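PDB 3OEP: urea carboxylase from Thermus thermophilus, which is of unknown function but is a KipI-KipA homologue with cyclophilin-like domains, once wrongly taken for an allophanate hydrolase. Local coordinates for residues P90-R95 and G167-G172; G122-A127 and F187-G192; F413-A416 and G422-L425; G443-P448 and P453-A458; F313-G318 and G332-A337. All coordinates share one frame; numbering follows the deposited sequence. Where two conformers were deposited one is given.

Contact 1. Residues P90-R95 and G167-G172; sequences PEVASR and GWNLLG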
# COMPACT_ATOMS: atom_id res chain seq x y z
N PRO A 90 -23.09 23.84 -4.67
CA PRO A 90 -23.52 25.21 -4.39
C PRO A 90 -22.42 26.12 -3.84
O PRO A 90 -22.33 27.29 -4.25
CB PRO A 90 -24.64 25.02 -3.36
CG PRO A 90 -25.16 23.66 -3.62
CD PRO A 90 -23.96 22.85 -4.01
N GLU A 91 -21.59 25.60 -2.94
CA GLU A 91 -20.49 26.37 -2.36
C GLU A 91 -19.40 26.70 -3.38
O GLU A 91 -18.86 27.81 -3.39
CB GLU A 91 -19.86 25.61 -1.19
CG GLU A 91 -18.78 26.39 -0.45
CD GLU A 91 -18.03 25.54 0.54
OE1 GLU A 91 -18.69 24.89 1.39
OE2 GLU A 91 -16.78 25.51 0.48
N VAL A 92 -19.06 25.72 -4.22
CA VAL A 92 -18.11 25.96 -5.30
C VAL A 92 -18.61 27.10 -6.21
O VAL A 92 -17.87 28.04 -6.51
CB VAL A 92 -17.87 24.67 -6.12
CG1 VAL A 92 -17.05 24.96 -7.38
CG2 VAL A 92 -17.18 23.63 -5.26
N ALA A 93 -19.87 27.01 -6.64
CA ALA A 93 -20.47 28.04 -7.50
C ALA A 93 -20.38 29.42 -6.86
O ALA A 93 -19.98 30.39 -7.51
CB ALA A 93 -21.92 27.69 -7.82
N SER A 94 -20.76 29.51 -5.58
CA SER A 94 -20.75 30.78 -4.85
C SER A 94 -19.36 31.38 -4.75
O SER A 94 -19.16 32.57 -5.02
CB SER A 94 -21.32 30.61 -3.44
OG SER A 94 -22.72 30.37 -3.48
N ARG A 95 -18.39 30.55 -4.36
CA ARG A 95 -17.02 31.01 -4.17
C ARG A 95 -16.35 31.46 -5.48
O ARG A 95 -15.42 32.25 -5.45
CB ARG A 95 -16.19 29.93 -3.48
CG ARG A 95 -16.62 29.70 -2.03
CD ARG A 95 -15.95 28.51 -1.42
NE ARG A 95 -14.50 28.64 -1.39
CZ ARG A 95 -13.66 27.69 -0.99
NH1 ARG A 95 -14.13 26.52 -0.57
NH2 ARG A 95 -12.35 27.91 -1.00
N GLY A 167 -10.42 15.91 0.88
CA GLY A 167 -10.71 17.33 1.02
C GLY A 167 -11.00 18.05 -0.29
O GLY A 167 -11.10 19.27 -0.31
N TRP A 168 -11.13 17.30 -1.38
CA TRP A 168 -11.47 17.91 -2.67
C TRP A 168 -12.94 18.32 -2.69
O TRP A 168 -13.75 17.85 -1.89
CB TRP A 168 -11.10 16.98 -3.83
CG TRP A 168 -9.62 16.92 -4.10
CD1 TRP A 168 -8.61 17.24 -3.24
CD2 TRP A 168 -8.98 16.50 -5.32
NE1 TRP A 168 -7.39 17.06 -3.83
CE2 TRP A 168 -7.59 16.60 -5.11
CE3 TRP A 168 -9.45 16.04 -6.55
CZ2 TRP A 168 -6.66 16.26 -6.09
CZ3 TRP A 168 -8.53 15.70 -7.53
CH2 TRP A 168 -7.15 15.82 -7.30
N ASN A 169 -13.27 19.25 -3.59
CA ASN A 169 -14.60 19.83 -3.66
C ASN A 169 -15.51 18.94 -4.50
O ASN A 169 -15.25 18.75 -5.69
CB ASN A 169 -14.53 21.23 -4.25
CG ASN A 169 -13.67 22.18 -3.44
OD1 ASN A 169 -14.07 22.63 -2.36
ND2 ASN A 169 -12.47 22.48 -3.95
N LEU A 170 -16.55 18.39 -3.88
CA LEU A 170 -17.38 17.36 -4.50
C LEU A 170 -18.46 17.97 -5.39
O LEU A 170 -19.37 18.66 -4.90
CB LEU A 170 -18.02 16.47 -3.44
CG LEU A 170 -17.10 15.88 -2.37
CD1 LEU A 170 -17.89 14.93 -1.47
CD2 LEU A 170 -15.89 15.18 -2.98
N LEU A 171 -18.36 17.71 -6.69
CA LEU A 171 -19.28 18.27 -7.68
C LEU A 171 -20.36 17.29 -8.13
O LEU A 171 -21.44 17.71 -8.56
CB LEU A 171 -18.51 18.72 -8.92
CG LEU A 171 -17.41 19.75 -8.74
CD1 LEU A 171 -16.97 20.28 -10.10
CD2 LEU A 171 -17.91 20.89 -7.84
N GLY A 172 -20.09 16.00 -8.07
CA GLY A 172 -21.05 15.02 -8.52
C GLY A 172 -20.66 13.58 -8.28
O GLY A 172 -19.77 13.29 -7.48
O HOH W 1 -16.25 22.87 -0.74
O HOH W 2 -12.60 24.27 -0.77
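A helix laid on the sheet of the cyclophilin-like first half of the chain makes this contact: V92 of helix 90-95 settles on N169 and L171, two residues of strand 169-172. The methyl CG2 of V92 does most of the touching. CG1 lies anti to the backbone N (V92 chi1 171°), which leaves CG2 beside that N and turned onto N169 CB at 3.7 Å and L171 CD2 at 3.8 Å, the valine and leucine side chains crossing at about a right angle. Beside this apolar patch the contact turns polar. One helical turn apart, R95 NH1 and E91 OE2 form a salt bridge of 3.0 Å, the carboxylate oxygen lying close to the guanidinium plane. R95 NH1 stays 4.3 Å from N169 OD1, and water 2 fills the step, accepting from R95 NH1 and donating to N169 OD1, 2.7 Å in each bond. Water 1 also donates to N169 OD1, with a weak bond to E91 OE2. N169 ND2 binds V152 O and P136 O, so both ends of the amide are gripped. The strand runs beside strand 149-153, where L171 and G172 form a classic beta bulge opposite V150, while helix 100-108 packs on A93 and L171.

Contact 2. Residues G122-A127 and F187-G192; sequences GFPFLA and FLLRPG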
# COMPACT_ATOMS: atom_id res chain seq x y z
N GLY A 122 -6.88 2.81 -8.70
CA GLY A 122 -7.74 3.27 -9.80
C GLY A 122 -8.14 4.73 -9.79
O GLY A 122 -8.81 5.18 -10.72
N PHE A 123 -7.72 5.49 -8.77
CA PHE A 123 -8.07 6.92 -8.62
C PHE A 123 -7.30 7.76 -9.64
O PHE A 123 -6.07 7.85 -9.55
CB PHE A 123 -7.68 7.37 -7.21
CG PHE A 123 -8.30 8.68 -6.76
CD1 PHE A 123 -8.28 9.82 -7.56
CD2 PHE A 123 -8.85 8.79 -5.49
CE1 PHE A 123 -8.83 11.02 -7.11
CE2 PHE A 123 -9.40 9.98 -5.04
CZ PHE A 123 -9.40 11.09 -5.86
N PRO A 124 -8.00 8.40 -10.59
CA PRO A 124 -7.31 9.22 -11.58
C PRO A 124 -7.14 10.66 -11.13
O PRO A 124 -8.08 11.25 -10.60
CB PRO A 124 -8.25 9.17 -12.78
CG PRO A 124 -9.61 9.11 -12.15
CD PRO A 124 -9.45 8.33 -10.87
N PHE A 125 -5.95 11.20 -11.34
CA PHE A 125 -5.73 12.63 -11.20
C PHE A 125 -5.72 13.19 -12.61
O PHE A 125 -4.85 12.86 -13.41
CB PHE A 125 -4.42 12.94 -10.48
CG PHE A 125 -4.46 12.73 -8.98
CD1 PHE A 125 -5.66 12.55 -8.29
CD2 PHE A 125 -3.29 12.78 -8.24
CE1 PHE A 125 -5.67 12.37 -6.91
CE2 PHE A 125 -3.30 12.60 -6.87
CZ PHE A 125 -4.48 12.40 -6.21
N LEU A 126 -6.72 14.02 -12.91
CA LEU A 126 -6.96 14.56 -14.24
C LEU A 126 -6.70 16.06 -14.28
O LEU A 126 -6.97 16.77 -13.32
CB LEU A 126 -8.42 14.31 -14.62
CG LEU A 126 -8.88 12.86 -14.65
CD1 LEU A 126 -10.36 12.75 -14.29
CD2 LEU A 126 -8.62 12.28 -16.01
N ALA A 127 -6.18 16.54 -15.41
CA ALA A 127 -5.97 17.98 -15.62
C ALA A 127 -6.18 18.26 -17.10
O ALA A 127 -6.07 17.33 -17.90
CB ALA A 127 -4.56 18.40 -15.17
N PHE A 187 -9.53 -1.80 -14.07
CA PHE A 187 -9.24 -0.37 -14.10
C PHE A 187 -9.76 0.23 -15.40
O PHE A 187 -9.29 -0.12 -16.49
CB PHE A 187 -7.73 -0.13 -13.97
CG PHE A 187 -7.15 -0.67 -12.70
CD1 PHE A 187 -7.18 0.10 -11.54
CD2 PHE A 187 -6.61 -1.95 -12.64
CE1 PHE A 187 -6.67 -0.39 -10.34
CE2 PHE A 187 -6.10 -2.44 -11.45
CZ PHE A 187 -6.13 -1.67 -10.30
N LEU A 188 -10.73 1.13 -15.27
CA LEU A 188 -11.32 1.79 -16.43
C LEU A 188 -10.33 2.77 -17.05
O LEU A 188 -10.35 2.98 -18.27
CB LEU A 188 -12.57 2.55 -16.00
CG LEU A 188 -13.39 3.17 -17.14
CD1 LEU A 188 -14.06 2.07 -17.95
CD2 LEU A 188 -14.42 4.13 -16.57
N LEU A 189 -9.49 3.36 -16.21
CA LEU A 189 -8.58 4.41 -16.65
C LEU A 189 -7.13 4.00 -16.43
O LEU A 189 -6.80 3.33 -15.44
CB LEU A 189 -8.86 5.71 -15.90
CG LEU A 189 -10.20 6.35 -16.26
CD1 LEU A 189 -10.50 7.52 -15.33
CD2 LEU A 189 -10.23 6.80 -17.72
N ARG A 190 -6.29 4.43 -17.35
CA ARG A 190 -4.86 4.19 -17.26
C ARG A 190 -4.14 5.52 -17.36
O ARG A 190 -4.68 6.49 -17.89
CB ARG A 190 -4.42 3.26 -18.39
N PRO A 191 -2.91 5.57 -16.83
CA PRO A 191 -2.12 6.79 -16.98
C PRO A 191 -2.01 7.17 -18.45
O PRO A 191 -1.80 6.30 -19.30
CB PRO A 191 -0.75 6.41 -16.40
CG PRO A 191 -1.01 5.22 -15.55
CD PRO A 191 -2.15 4.50 -16.17
N GLY A 192 -2.20 8.45 -18.75
CA GLY A 192 -2.15 8.93 -20.12
C GLY A 192 -3.45 8.88 -20.92
O GLY A 192 -3.51 9.44 -22.00
O HOH W 3 -9.16 3.37 -13.03
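The ring of F187 turns its edge, not a face, to the backbone of G122. CE1 of F187 stands 3.6 Å from G122 N, which lies in the plane of the ring, and the neighbouring F187 CD1 is 3.7 Å from G122 CA. With CG beside the backbone N (chi1 -60°), the ring swings from the loop toward this glycine. G122 has a positive phi, and any CB there would crowd F187 CD1. The apolar meeting lies further along: one branch of L189, CD1, comes obliquely against the ring of P124, 3.7 Å from P124 CG. Between these two touches sits water 3, which can donate to G122 O at 3.0 Å, though other acceptors compete for its protons, and accepts from L189 N at 3.2 Å, joining the two backbones. An alanine in place of F187 would probably uncover the G122 backbone and leave Y179 without the ring it meets. P124 also rests on L117 and I159, and L189 on V195. The arrangement belongs to the cyclophilin-like fold: an irregular segment packs on the start of strand 124-127, in the seven-stranded sheet, just before the chain enters strand 194-199.

Contact 3. Residues F413-A416 and G422-L425; sequences FRVA and GVEL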
# COMPACT_ATOMS: atom_id res chain seq x y z
N PHE A 413 12.39 10.49 19.14
CA PHE A 413 10.98 10.48 18.80
C PHE A 413 10.34 9.29 19.52
O PHE A 413 11.03 8.43 20.06
CB PHE A 413 10.80 10.36 17.29
CG PHE A 413 11.14 11.62 16.54
CD1 PHE A 413 12.47 11.98 16.33
CD2 PHE A 413 10.14 12.46 16.08
CE1 PHE A 413 12.78 13.16 15.65
CE2 PHE A 413 10.45 13.63 15.41
CZ PHE A 413 11.77 13.98 15.20
N ARG A 414 9.01 9.28 19.52
CA ARG A 414 8.24 8.24 20.18
C ARG A 414 7.12 7.82 19.23
O ARG A 414 6.50 8.68 18.61
CB ARG A 414 7.67 8.78 21.49
CG ARG A 414 7.08 7.74 22.42
CD ARG A 414 6.75 8.36 23.78
NE ARG A 414 5.62 9.29 23.71
CZ ARG A 414 5.69 10.62 23.75
NH1 ARG A 414 4.57 11.33 23.68
NH2 ARG A 414 6.86 11.25 23.86
N VAL A 415 6.86 6.52 19.13
CA VAL A 415 5.80 6.03 18.25
C VAL A 415 4.44 6.38 18.86
O VAL A 415 4.17 6.06 20.01
CB VAL A 415 5.89 4.51 18.05
CG1 VAL A 415 4.68 4.00 17.25
CG2 VAL A 415 7.19 4.13 17.35
N ALA A 416 3.59 7.05 18.08
CA ALA A 416 2.22 7.36 18.51
C ALA A 416 1.26 6.26 18.08
O ALA A 416 0.40 5.83 18.85
CB ALA A 416 1.78 8.70 17.93
N GLY A 422 1.94 2.80 7.98
CA GLY A 422 3.11 3.51 8.45
C GLY A 422 3.17 3.68 9.95
O GLY A 422 2.31 3.20 10.69
N VAL A 423 4.21 4.39 10.39
CA VAL A 423 4.47 4.62 11.80
C VAL A 423 4.47 6.12 12.04
O VAL A 423 5.29 6.84 11.46
CB VAL A 423 5.83 4.02 12.22
CG1 VAL A 423 6.09 4.21 13.71
CG2 VAL A 423 5.87 2.53 11.86
N GLU A 424 3.52 6.58 12.85
CA GLU A 424 3.35 8.00 13.17
C GLU A 424 4.19 8.37 14.39
O GLU A 424 4.18 7.67 15.40
CB GLU A 424 1.88 8.28 13.45
CG GLU A 424 1.52 9.74 13.56
CD GLU A 424 0.05 9.95 13.82
OE1 GLU A 424 -0.69 10.23 12.85
OE2 GLU A 424 -0.38 9.81 14.98
N LEU A 425 4.90 9.50 14.31
CA LEU A 425 5.88 9.86 15.32
C LEU A 425 5.56 11.14 16.09
O LEU A 425 5.05 12.11 15.53
CB LEU A 425 7.25 10.02 14.67
CG LEU A 425 7.82 8.80 13.96
CD1 LEU A 425 9.19 9.12 13.39
CD2 LEU A 425 7.89 7.61 14.90
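A416 N donates to E424 O at 2.8 Å in a nearly straight bond (168° at the hydrogen), the donor standing tilted from the carbonyl plane. Next to it V415 and L425 form an antiparallel non-hydrogen-bonded pair, and R414 O receives a CA-H...O contact from L425 CA at 3.5 Å. Side chains of V415 and L425 share one face with V423, whose CG1, anti to the backbone N (V423 chi1 -178°), reaches across to both methyls of V415, 3.8 Å from V415 CG2. At the other end of the segment F413 crosses L425 at about a right angle, its CD2 4.0 Å from L425 CB. E424 stretches out along A416, with OE2 3.8 Å from A416 CB, and the same oxygen is held by a salt bridge to R452. R414 starts away from the other strand at CB, and its NH1 binds a glycerol probably left from crystallisation. The two segments are arms of a beta hairpin; the N-to-C directions of 413-415 and 422-425 differ by 130°, well off strict antiparallel. Strand 488-492 flanks the first arm, placing I489 on V415 and F491 on L425, and strand 454-456 flanks the second.

Contact 4. Residues G443-P448 and P453-A458; sequences GGVQVP and PLVLLA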
# COMPACT_ATOMS: atom_id res chain seq x y z
N GLY A 443 9.84 3.36 3.17
CA GLY A 443 10.69 3.92 4.21
C GLY A 443 10.73 5.44 4.20
O GLY A 443 11.43 6.04 5.01
N GLY A 444 9.98 6.06 3.29
CA GLY A 444 9.90 7.51 3.26
C GLY A 444 9.44 8.10 4.58
O GLY A 444 8.48 7.61 5.18
N VAL A 445 10.13 9.14 5.05
CA VAL A 445 9.73 9.85 6.25
C VAL A 445 8.92 11.06 5.77
O VAL A 445 9.48 12.06 5.33
CB VAL A 445 10.92 10.29 7.11
CG1 VAL A 445 10.43 11.00 8.38
CG2 VAL A 445 11.78 9.07 7.47
N GLN A 446 7.60 10.92 5.83
CA GLN A 446 6.68 11.92 5.31
C GLN A 446 6.44 12.99 6.35
O GLN A 446 6.06 12.67 7.47
CB GLN A 446 5.36 11.24 4.94
CG GLN A 446 4.39 12.12 4.20
CD GLN A 446 3.19 11.34 3.71
OE1 GLN A 446 3.16 10.88 2.57
NE2 GLN A 446 2.21 11.19 4.58
N VAL A 447 6.65 14.25 5.99
CA VAL A 447 6.51 15.37 6.92
C VAL A 447 5.64 16.47 6.31
O VAL A 447 6.08 17.20 5.42
CB VAL A 447 7.88 15.95 7.33
CG1 VAL A 447 7.72 16.98 8.45
CG2 VAL A 447 8.84 14.84 7.76
N PRO A 448 4.38 16.57 6.76
CA PRO A 448 3.49 17.58 6.22
C PRO A 448 3.82 18.95 6.79
O PRO A 448 4.52 19.03 7.79
CB PRO A 448 2.11 17.12 6.69
CG PRO A 448 2.38 16.44 8.00
CD PRO A 448 3.77 15.85 7.90
N PRO A 453 5.28 13.54 11.66
CA PRO A 453 5.96 12.72 10.67
C PRO A 453 5.39 11.29 10.63
O PRO A 453 5.01 10.76 11.66
CB PRO A 453 7.41 12.69 11.16
CG PRO A 453 7.55 13.90 12.01
CD PRO A 453 6.22 14.09 12.66
N LEU A 454 5.34 10.71 9.43
CA LEU A 454 4.84 9.35 9.22
C LEU A 454 5.87 8.60 8.39
O LEU A 454 6.18 9.01 7.26
CB LEU A 454 3.50 9.39 8.48
CG LEU A 454 2.86 8.04 8.13
CD1 LEU A 454 2.32 7.36 9.38
CD2 LEU A 454 1.75 8.24 7.11
N VAL A 455 6.40 7.49 8.92
CA VAL A 455 7.31 6.65 8.15
C VAL A 455 6.45 5.66 7.35
O VAL A 455 5.67 4.90 7.94
CB VAL A 455 8.30 5.88 9.03
CG1 VAL A 455 9.31 5.15 8.15
CG2 VAL A 455 9.00 6.81 10.01
N LEU A 456 6.58 5.68 6.03
CA LEU A 456 5.72 4.92 5.13
C LEU A 456 6.21 3.48 4.98
O LEU A 456 7.38 3.26 4.70
CB LEU A 456 5.69 5.59 3.76
CG LEU A 456 5.25 7.06 3.78
CD1 LEU A 456 5.40 7.68 2.41
CD2 LEU A 456 3.82 7.19 4.28
N LEU A 457 5.30 2.53 5.15
CA LEU A 457 5.64 1.10 5.09
C LEU A 457 4.87 0.40 3.96
O LEU A 457 4.30 1.07 3.08
CB LEU A 457 5.40 0.44 6.46
CG LEU A 457 6.14 1.03 7.67
CD1 LEU A 457 5.75 0.29 8.95
CD2 LEU A 457 7.66 0.99 7.48
N ALA A 458 4.87 -0.93 3.96
CA ALA A 458 4.40 -1.73 2.81
C ALA A 458 3.00 -1.43 2.29
O ALA A 458 2.76 -1.60 1.10
CB ALA A 458 4.54 -3.22 3.12
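An antiparallel beta hairpin joins G443-P448 to P453-A458, with Q446 and L454 as its hydrogen-bonded pair. Q446 N gives to L454 O at 2.8 Å and L454 N returns to Q446 O at 2.9 Å. Further from the turn, L456 N binds G444 O at 2.8 Å, in the carbonyl plane, and G443 N closes the row on L456 O at 2.9 Å. V455 CA lies 3.3 Å from G444 O in a CA-H...O contact. G443 has backbone angles at which a side chain would collide with the carbonyl O of the preceding residue. On one face Q446 and L454 run alongside each other: with CG anti to the backbone N (chi1 -171°), the extended glutamine places NE2 3.9 Å from L454 CD2. Its other amide atom, OE1, is bound by K468 NZ and lies 3.9 Å from L456 CD1, where the leucine passes at a slant. L456 also covers G444 O with its CG, at 3.6 Å. An alanine at L456 would probably strip this cover from G444 O and remove the methyls beside Q446 OE1. On the other face V445 and V455 pair with methyls near each other, and P453 meets V445 and V447. Strand 467-472 flanks the first arm and strand 422-426 the second, while V455 packs on L480 of helix 477-480.

Contact 5. Residues F313-G318 and G332-A337; sequences FLWPRG and GYLAVA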
# COMPACT_ATOMS: atom_id res chain seq x y z
N PHE A 313 7.33 -27.08 14.54
CA PHE A 313 6.72 -28.00 15.47
C PHE A 313 5.66 -28.83 14.77
O PHE A 313 5.16 -28.46 13.71
CB PHE A 313 6.10 -27.22 16.65
CG PHE A 313 5.13 -26.15 16.23
CD1 PHE A 313 5.58 -24.86 15.93
CD2 PHE A 313 3.77 -26.41 16.17
CE1 PHE A 313 4.68 -23.87 15.55
CE2 PHE A 313 2.87 -25.42 15.79
CZ PHE A 313 3.33 -24.15 15.48
N LEU A 314 5.32 -29.96 15.38
CA LEU A 314 4.23 -30.80 14.90
C LEU A 314 2.93 -30.25 15.49
O LEU A 314 2.84 -29.98 16.69
CB LEU A 314 4.45 -32.27 15.29
CG LEU A 314 3.57 -33.36 14.64
CD1 LEU A 314 2.16 -33.32 15.17
CD2 LEU A 314 3.56 -33.28 13.11
N TRP A 315 1.95 -30.06 14.62
CA TRP A 315 0.66 -29.52 15.00
C TRP A 315 -0.38 -30.59 14.63
O TRP A 315 -0.78 -30.71 13.47
CB TRP A 315 0.45 -28.20 14.26
CG TRP A 315 -0.82 -27.46 14.56
CD1 TRP A 315 -1.74 -27.72 15.54
CD2 TRP A 315 -1.29 -26.29 13.88
NE1 TRP A 315 -2.76 -26.80 15.49
CE2 TRP A 315 -2.51 -25.91 14.48
CE3 TRP A 315 -0.81 -25.54 12.80
CZ2 TRP A 315 -3.24 -24.81 14.04
CZ3 TRP A 315 -1.55 -24.45 12.36
CH2 TRP A 315 -2.75 -24.10 12.98
N PRO A 316 -0.80 -31.40 15.62
CA PRO A 316 -1.64 -32.55 15.30
C PRO A 316 -3.08 -32.19 15.00
O PRO A 316 -3.59 -31.20 15.53
CB PRO A 316 -1.57 -33.41 16.57
CG PRO A 316 -0.44 -32.89 17.36
CD PRO A 316 -0.34 -31.44 17.02
N ARG A 317 -3.72 -32.99 14.16
CA ARG A 317 -5.13 -32.82 13.82
C ARG A 317 -5.97 -32.64 15.07
O ARG A 317 -5.83 -33.39 16.04
CB ARG A 317 -5.63 -34.04 13.03
CG ARG A 317 -7.13 -34.09 12.83
CD ARG A 317 -7.50 -35.32 12.02
NE ARG A 317 -7.25 -35.10 10.60
CZ ARG A 317 -7.06 -36.06 9.70
NH1 ARG A 317 -7.07 -37.35 10.05
NH2 ARG A 317 -6.85 -35.73 8.43
N GLY A 318 -6.83 -31.62 15.05
CA GLY A 318 -7.78 -31.38 16.13
C GLY A 318 -7.23 -30.60 17.31
O GLY A 318 -7.99 -30.28 18.23
N GLY A 332 3.70 -11.40 14.46
CA GLY A 332 4.13 -12.79 14.33
C GLY A 332 3.77 -13.37 12.98
O GLY A 332 2.90 -12.84 12.26
N TYR A 333 4.44 -14.47 12.64
CA TYR A 333 4.24 -15.21 11.39
C TYR A 333 4.08 -16.69 11.65
O TYR A 333 4.81 -17.28 12.45
CB TYR A 333 5.43 -14.99 10.44
CG TYR A 333 5.51 -13.56 10.03
CD1 TYR A 333 6.22 -12.64 10.79
CD2 TYR A 333 4.77 -13.09 8.94
CE1 TYR A 333 6.24 -11.30 10.45
CE2 TYR A 333 4.78 -11.75 8.59
CZ TYR A 333 5.52 -10.86 9.34
OH TYR A 333 5.52 -9.53 9.00
N LEU A 334 3.11 -17.30 10.98
CA LEU A 334 2.91 -18.74 11.04
C LEU A 334 2.98 -19.29 9.63
O LEU A 334 2.16 -18.93 8.79
CB LEU A 334 1.57 -19.07 11.68
CG LEU A 334 1.28 -20.56 11.90
CD1 LEU A 334 2.18 -21.12 12.99
CD2 LEU A 334 -0.19 -20.75 12.25
N ALA A 335 3.96 -20.15 9.38
CA ALA A 335 4.11 -20.85 8.11
C ALA A 335 3.72 -22.31 8.28
O ALA A 335 3.82 -22.86 9.38
CB ALA A 335 5.54 -20.74 7.62
N VAL A 336 3.28 -22.93 7.20
CA VAL A 336 2.99 -24.36 7.19
C VAL A 336 3.73 -25.01 6.03
O VAL A 336 3.85 -24.43 4.95
CB VAL A 336 1.48 -24.65 7.10
CG1 VAL A 336 0.76 -24.08 8.32
CG2 VAL A 336 0.89 -24.10 5.81
N ALA A 337 4.23 -26.22 6.27
CA ALA A 337 4.97 -26.96 5.25
C ALA A 337 4.09 -27.11 4.01
O ALA A 337 2.97 -27.64 4.10
CB ALA A 337 5.38 -28.32 5.78
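L334 meets F313 and W315 on one face of the five-stranded antiparallel sheet, in the second family region of the chain, whose fold class is cyclophilin-like. No hydrogen bond joins the two segments: strand 289-295 lies between them, which is why even the nearest CA atoms, W315 CA and V336 CA, are 9.6 Å apart. From CB, which heads toward the other segment, L334 continues to CG anti to the backbone N (chi1 -176°) and there forks, one methyl to each aromatic residue. CD1 of L334 comes to F313 CZ at 4.1 Å, and CD2 to W315 CZ3 at 3.9 Å. Both side chains cross the leucine at about a right angle; it is touched by the far end of the phenylalanine ring and by the six-membered part of the indole. F313 takes the crowded position between its own backbone N and carbonyl carbon (chi1 55°), and its side chain touches A291 of the intervening strand. W315 covers L289 and A291 of that strand too. Facing them, strand 282-285 of another sheet supplies L283, which touches both L334 and W315, so the cluster is buried where two sheets meet. The one polar atom of the indole is satisfied: W315 NE1 donates to K319 O.

Overall arrangement
Contacts 1 and 2 each bring an element from outside, a helix or a loop, onto the same sheet, and touch through W168 and F125, CH2 of W168 lying 3.7 Å from CD1 of F125. Contacts 3 and 4 are two hairpins side by side in the corresponding sheet of the second family region, V423 O probably hydrogen-bonded to V455 N at 2.8 Å. Contact 5 is in a separate sheet, its centre about 55 Å from that of contact 1. The hairpins add backbone hydrogen bonds to apolar packing; contacts 1 and 2 have bridging waters but no direct hydrogen bond across, with a salt bridge on the helix of contact 1; contact 5 is wholly apolar. Contact 3 is partly buried, the others buried.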